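Local coordinates for protein aromatic amino acid beta-eliminating lyase/threonine aldolase (Exiguobacterium sibiricum, PDB 3LWS) that belongs to the beta-eliminating lyase family, within the larger group of pyridoxal-phosphate enzymes that share the aminotransferase-like fold, at residues A[62-67]-A[225-230]; A[289-294]-A[328-333]. All blocks are in the same frame, centred on the assembly; numbering follows the deposited sequence.

In the fold
Both contacts are buried, but they hold different elements on opposite sides of the chain's centre, with about 34 Å between their centres and no touch between them. Contact 1 sits in the large domain, where an edge strand of the seven-stranded mixed sheet meets a helix packed against that sheet; side chains do the joining, through a carboxylate-guanidinium pair, a lysine on a main-chain carbonyl and a valine between the two. Contact 2 pairs the two inner strands of the four-stranded antiparallel sheet in the C-terminal part. Its main-chain hydrogen bonds set the register, while one sheet face is largely polar and the other mostly apolar.

Contact 1: residues A[62-67]-A[225-230]; sequences MDDAVF and TARIWK
D64, V66 and F67, on the edge strand of the large domain's seven-stranded mixed sheet, meet R227 and K230 of helix 220-232, which packs against that sheet. Strand 64-67 and helix segment 225-230 run almost parallel, their directions 10° apart, and their axes approach to 9.2 Å.

At one end R227 grips D64 end-on with both terminal nitrogens. NH1 of R227 reaches OD2 of D64 at 3.0 Å, and NH2 of R227 reaches OD1 of D64 at 3.2 Å; both oxygens are met on their syn sides and lie close to the guanidinium plane. The two flat groups are still turned 33° against each other, so the fork is slightly twisted. E53 on helix 49-60 gives R227 NH2 a second carboxylate and also accepts the main-chain N-H of F67, tying the arginine and the strand to a third element.

This layout follows from the fold: strand 64-68 runs antiparallel to its neighbour 214-218, and the chain turns back from 214-218 into helix 220-232. D63 and D64, both facing G218, form a classic beta bulge just where the salt bridge begins.

V66 fills the middle. Its CG2 sits over the centre of one guanidinium face, 3.9 Å from CZ of R227, while CG1 lies 3.7 Å from CG of R227, against the aliphatic part of the same side chain. CG2 also faces CB of A226 at 4.3 Å.

Further along, the K230 side chain bends at chi3 (69°), delivering NZ to the carbonyl O of F67 at 2.8 Å, within the carbonyl plane. K230 and V66 reach toward each other tip to tip, NZ 3.8 Å from CG1 of V66. The second subunit packs on the same helix segment, its Q104 against I228 and its L110 against W229.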
loop_
_atom_site.group_PDB
_atom_site.type_symbol
_atom_site.label_atom_id
_atom_site.label_comp_id
_atom_site.label_asym_id
_atom_site.label_seq_id
_atom_site.Cartn_x
_atom_site.Cartn_y
_atom_site.Cartn_z
HETATM N N MSE A 62 -6.316 -3.398 -23.109
HETATM C CA MSE A 62 -7.447 -2.705 -22.485
HETATM C C MSE A 62 -7.254 -1.200 -22.645
HETATM O O MSE A 62 -6.118 -0.736 -22.804
HETATM C CB MSE A 62 -7.504 -3.007 -20.979
HETATM C CG MSE A 62 -7.793 -4.505 -20.636
HETATM SE SE MSE A 62 -9.607 -5.084 -21.021
HETATM C CE MSE A 62 -9.030 -6.758 -21.818
ATOM N N ASP A 63 -8.361 -0.461 -22.531
ATOM C CA ASP A 63 -8.384 0.983 -22.723
ATOM C C ASP A 63 -7.456 1.693 -21.716
ATOM O O ASP A 63 -6.858 2.701 -22.022
ATOM C CB ASP A 63 -9.802 1.551 -22.483
ATOM C CG ASP A 63 -10.816 1.227 -23.596
ATOM O OD1 ASP A 63 -10.468 0.587 -24.611
ATOM O OD2 ASP A 63 -11.996 1.638 -23.404
ATOM N N ASP A 64 -7.362 1.176 -20.497
ATOM C CA ASP A 64 -6.623 1.868 -19.446
ATOM C C ASP A 64 -6.218 0.794 -18.395
ATOM O O ASP A 64 -6.704 -0.336 -18.456
ATOM C CB ASP A 64 -7.526 2.969 -18.884
ATOM C CG ASP A 64 -6.793 3.983 -17.995
ATOM O OD1 ASP A 64 -5.556 4.020 -17.952
ATOM O OD2 ASP A 64 -7.503 4.781 -17.337
ATOM N N ALA A 65 -5.290 1.126 -17.501
ATOM C CA ALA A 65 -4.900 0.224 -16.410
ATOM C C ALA A 65 -4.534 1.060 -15.207
ATOM O O ALA A 65 -4.078 2.200 -15.360
ATOM C CB ALA A 65 -3.739 -0.696 -16.827
ATOM N N VAL A 66 -4.752 0.512 -14.007
ATOM C CA VAL A 66 -4.561 1.260 -12.759
ATOM C C VAL A 66 -3.628 0.429 -11.871
ATOM O O VAL A 66 -3.882 -0.776 -11.626
ATOM C CB VAL A 66 -5.896 1.505 -12.013
ATOM C CG1 VAL A 66 -5.704 2.434 -10.751
ATOM C CG2 VAL A 66 -6.955 2.099 -12.940
ATOM N N PHE A 67 -2.554 1.060 -11.405
ATOM C CA PHE A 67 -1.634 0.384 -10.516
ATOM C C PHE A 67 -2.201 0.396 -9.100
ATOM O O PHE A 67 -2.470 1.451 -8.563
ATOM C CB PHE A 67 -0.246 1.056 -10.494
ATOM C CG PHE A 67 0.804 0.218 -9.787
ATOM C CD1 PHE A 67 1.503 -0.759 -10.479
ATOM C CD2 PHE A 67 1.065 0.392 -8.453
ATOM C CE1 PHE A 67 2.446 -1.566 -9.830
ATOM C CE2 PHE A 67 2.016 -0.384 -7.805
ATOM C CZ PHE A 67 2.712 -1.352 -8.493
ATOM N N THR A 225 -13.287 5.184 -12.232
ATOM C CA THR A 225 -13.932 4.869 -10.981
ATOM C C THR A 225 -13.032 4.110 -10.036
ATOM O O THR A 225 -13.057 4.374 -8.825
ATOM C CB THR A 225 -15.207 4.057 -11.207
ATOM O OG1 THR A 225 -15.965 4.749 -12.191
ATOM C CG2 THR A 225 -16.007 3.919 -9.915
ATOM N N ALA A 226 -12.233 3.196 -10.600
ATOM C CA ALA A 226 -11.273 2.395 -9.850
ATOM C C ALA A 226 -10.252 3.302 -9.111
ATOM O O ALA A 226 -9.858 3.002 -7.991
ATOM C CB ALA A 226 -10.559 1.392 -10.795
ATOM N N ARG A 227 -9.853 4.408 -9.760
ATOM C CA ARG A 227 -8.966 5.392 -9.167
ATOM C C ARG A 227 -9.618 6.121 -8.008
ATOM O O ARG A 227 -8.938 6.444 -7.060
ATOM C CB ARG A 227 -8.433 6.389 -10.198
ATOM C CG ARG A 227 -7.378 5.763 -11.124
ATOM C CD ARG A 227 -6.674 6.809 -11.970
ATOM N NE ARG A 227 -5.829 6.123 -12.930
ATOM C CZ ARG A 227 -6.193 5.732 -14.138
ATOM N NH1 ARG A 227 -7.387 6.050 -14.630
ATOM N NH2 ARG A 227 -5.317 5.074 -14.899
ATOM N N ILE A 228 -10.933 6.338 -8.049
ATOM C CA ILE A 228 -11.593 6.972 -6.909
ATOM C C ILE A 228 -11.701 6.019 -5.695
ATOM O O ILE A 228 -11.425 6.416 -4.559
ATOM C CB ILE A 228 -12.929 7.601 -7.300
ATOM C CG1 ILE A 228 -12.694 8.879 -8.095
ATOM C CG2 ILE A 228 -13.744 7.933 -6.077
ATOM C CD1 ILE A 228 -13.572 8.986 -9.248
ATOM N N TRP A 229 -12.052 4.765 -5.944
ATOM C CA TRP A 229 -12.041 3.745 -4.912
ATOM C C TRP A 229 -10.623 3.551 -4.414
ATOM O O TRP A 229 -10.439 3.391 -3.207
ATOM C CB TRP A 229 -12.624 2.416 -5.396
ATOM C CG TRP A 229 -14.143 2.401 -5.520
ATOM C CD1 TRP A 229 -14.870 2.376 -6.677
ATOM C CD2 TRP A 229 -15.088 2.433 -4.453
ATOM N NE1 TRP A 229 -16.213 2.340 -6.388
ATOM C CE2 TRP A 229 -16.368 2.384 -5.027
ATOM C CE3 TRP A 229 -14.974 2.479 -3.054
ATOM C CZ2 TRP A 229 -17.537 2.418 -4.253
ATOM C CZ3 TRP A 229 -16.128 2.490 -2.287
ATOM C CH2 TRP A 229 -17.392 2.442 -2.890
ATOM N N LYS A 230 -9.618 3.579 -5.296
ATOM C CA LYS A 230 -8.222 3.474 -4.797
ATOM C C LYS A 230 -7.881 4.536 -3.713
ATOM O O LYS A 230 -7.232 4.252 -2.687
ATOM C CB LYS A 230 -7.205 3.548 -5.946
ATOM C CG LYS A 230 -5.761 3.292 -5.428
ATOM C CD LYS A 230 -4.736 3.058 -6.527
ATOM C CE LYS A 230 -4.443 4.296 -7.343
ATOM N NZ LYS A 230 -3.331 4.075 -8.302
#

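Contact 2: residues A[289-294]-A[328-333]; sequences MFHLHF and STEISV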
loop_
_atom_site.group_PDB
_atom_site.type_symbol
_atom_site.label_atom_id
_atom_site.label_comp_id
_atom_site.label_asym_id
_atom_site.label_seq_id
_atom_site.Cartn_x
_atom_site.Cartn_y
_atom_site.Cartn_z
HETATM N N MSE A 289 3.341 -24.443 -11.844
HETATM C CA MSE A 289 2.924 -24.854 -10.511
HETATM C C MSE A 289 2.207 -26.183 -10.512
HETATM O O MSE A 289 1.635 -26.613 -11.518
HETATM C CB MSE A 289 2.037 -23.771 -9.884
HETATM C CG MSE A 289 0.580 -23.816 -10.339
HETATM SE SE MSE A 289 -0.539 -22.725 -9.189
HETATM C CE MSE A 289 -0.554 -23.845 -7.585
ATOM N N PHE A 290 2.234 -26.807 -9.344
ATOM C CA PHE A 290 1.390 -27.929 -9.015
ATOM C C PHE A 290 1.339 -28.097 -7.489
ATOM O O PHE A 290 2.122 -27.473 -6.760
ATOM C CB PHE A 290 1.887 -29.209 -9.690
ATOM C CG PHE A 290 3.343 -29.533 -9.444
ATOM C CD1 PHE A 290 4.329 -29.085 -10.318
ATOM C CD2 PHE A 290 3.725 -30.324 -8.358
ATOM C CE1 PHE A 290 5.672 -29.418 -10.113
ATOM C CE2 PHE A 290 5.057 -30.646 -8.141
ATOM C CZ PHE A 290 6.033 -30.207 -9.029
ATOM N N HIS A 291 0.443 -28.942 -6.999
ATOM C CA HIS A 291 0.529 -29.344 -5.598
ATOM C C HIS A 291 1.153 -30.707 -5.498
ATOM O O HIS A 291 0.938 -31.552 -6.352
ATOM C CB HIS A 291 -0.822 -29.307 -4.893
ATOM C CG HIS A 291 -1.341 -27.921 -4.649
ATOM N ND1 HIS A 291 -2.590 -27.679 -4.132
ATOM C CD2 HIS A 291 -0.779 -26.698 -4.863
ATOM C CE1 HIS A 291 -2.787 -26.373 -4.048
ATOM N NE2 HIS A 291 -1.697 -25.755 -4.464
ATOM N N LEU A 292 1.927 -30.886 -4.444
ATOM C CA LEU A 292 2.667 -32.104 -4.189
ATOM C C LEU A 292 2.077 -32.728 -2.925
ATOM O O LEU A 292 2.254 -32.181 -1.838
ATOM C CB LEU A 292 4.143 -31.771 -3.980
ATOM C CG LEU A 292 5.081 -32.933 -3.665
ATOM C CD1 LEU A 292 5.074 -33.942 -4.815
ATOM C CD2 LEU A 292 6.485 -32.382 -3.406
ATOM N N HIS A 293 1.409 -33.858 -3.111
ATOM C CA HIS A 293 0.750 -34.684 -2.091
ATOM C C HIS A 293 1.563 -35.936 -1.683
ATOM O O HIS A 293 1.988 -36.716 -2.559
ATOM C CB HIS A 293 -0.517 -35.247 -2.721
ATOM C CG HIS A 293 -1.569 -34.228 -2.999
ATOM N ND1 HIS A 293 -2.908 -34.484 -2.824
ATOM C CD2 HIS A 293 -1.487 -32.955 -3.439
ATOM C CE1 HIS A 293 -3.604 -33.409 -3.148
ATOM N NE2 HIS A 293 -2.761 -32.462 -3.506
ATOM N N PHE A 294 1.715 -36.146 -0.376
ATOM C CA PHE A 294 2.346 -37.299 0.221
ATOM C C PHE A 294 1.291 -38.058 1.047
ATOM O O PHE A 294 0.619 -37.458 1.897
ATOM C CB PHE A 294 3.473 -36.870 1.184
ATOM C CG PHE A 294 4.544 -36.024 0.548
ATOM C CD1 PHE A 294 4.428 -34.637 0.484
ATOM C CD2 PHE A 294 5.675 -36.610 0.015
ATOM C CE1 PHE A 294 5.421 -33.865 -0.116
ATOM C CE2 PHE A 294 6.664 -35.837 -0.570
ATOM C CZ PHE A 294 6.540 -34.478 -0.636
ATOM N N SER A 328 0.246 -31.904 2.053
ATOM C CA SER A 328 0.378 -31.229 0.765
ATOM C C SER A 328 1.262 -30.016 0.858
ATOM O O SER A 328 1.350 -29.379 1.904
ATOM C CB SER A 328 -1.005 -30.764 0.304
ATOM O OG SER A 328 -0.953 -30.158 -0.965
ATOM N N THR A 329 1.956 -29.723 -0.241
ATOM C CA THR A 329 2.682 -28.479 -0.372
ATOM C C THR A 329 2.548 -27.986 -1.805
ATOM O O THR A 329 2.219 -28.756 -2.725
ATOM C CB THR A 329 4.151 -28.619 -0.007
ATOM O OG1 THR A 329 4.686 -27.313 0.274
ATOM C CG2 THR A 329 4.960 -29.287 -1.152
ATOM N N GLU A 330 2.786 -26.703 -1.992
ATOM C CA GLU A 330 2.642 -26.092 -3.317
ATOM C C GLU A 330 4.042 -25.792 -3.918
ATOM O O GLU A 330 4.888 -25.216 -3.271
ATOM C CB GLU A 330 1.813 -24.826 -3.213
ATOM C CG GLU A 330 1.599 -24.084 -4.521
ATOM C CD GLU A 330 0.657 -22.906 -4.361
ATOM O OE1 GLU A 330 -0.571 -23.117 -4.233
ATOM O OE2 GLU A 330 1.155 -21.769 -4.355
ATOM N N ILE A 331 4.261 -26.213 -5.149
ATOM C CA ILE A 331 5.525 -25.952 -5.864
ATOM C C ILE A 331 5.219 -24.957 -6.967
ATOM O O ILE A 331 4.334 -25.212 -7.772
ATOM C CB ILE A 331 6.043 -27.246 -6.550
ATOM C CG1 ILE A 331 6.280 -28.379 -5.540
ATOM C CG2 ILE A 331 7.286 -26.939 -7.396
ATOM C CD1 ILE A 331 7.182 -28.055 -4.370
ATOM N N SER A 332 5.931 -23.840 -7.019
ATOM C CA SER A 332 5.852 -22.922 -8.173
ATOM C C SER A 332 7.281 -22.725 -8.717
ATOM O O SER A 332 8.145 -22.246 -7.997
ATOM C CB SER A 332 5.269 -21.582 -7.748
ATOM O OG SER A 332 3.898 -21.718 -7.327
ATOM N N VAL A 333 7.536 -23.098 -9.966
ATOM C CA VAL A 333 8.919 -23.049 -10.499
ATOM C C VAL A 333 9.283 -21.628 -10.973
ATOM O O VAL A 333 8.494 -20.935 -11.683
ATOM C CB VAL A 333 9.162 -24.132 -11.619
ATOM C CG1 VAL A 333 10.565 -23.972 -12.308
ATOM C CG2 VAL A 333 9.032 -25.542 -11.074
#
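H291 gives its NE2 hydrogen to OE1 of E330 at 2.9 Å, entering on the anti lone pair, away from the other carboxylate oxygen. Ring and carboxylate are nearly coplanar (16°), and OE1 lies at the ring's edge. R146 adds a salt bridge to the same OE1, so this oxygen has a histidine and an arginine as partners. With CG anti to its own N (chi1 179°), E330 crosses the imidazole at a slant, its CB and CG each 3.6 Å from CD2 of H291, while CE of M289 lies 3.4 Å from E330 OE1.

Four main-chain bonds set the register, in pairs between F290 and I331 and between L292 and T329; the straightest runs from L292 N to T329 O, 2.8 Å. These strands are the inner two of the four-stranded antiparallel sheet of the small, C-terminal domain, with 278-281 beyond 289-295 and 321-322 beyond 326-332. M289, H291, H293, S328, E330 and S332 point to one face of it, where OG of S328 lies 3.8 Å from CD2 of H293.

The other face, with F290, L292, T329 and I331, is mainly apolar. CB of I331 stands over the F290 ring in a CH-pi contact, 4.0 Å from its centroid, and CG1 of I331 lies 3.7 Å from CE2 of F290. Alongside, L292 CB lies against CG2 of T329; the OG1 of T329 is hydrogen-bonded to the carbonyl O of Y319. F272 of helix 258-273 packs on F290 and L292.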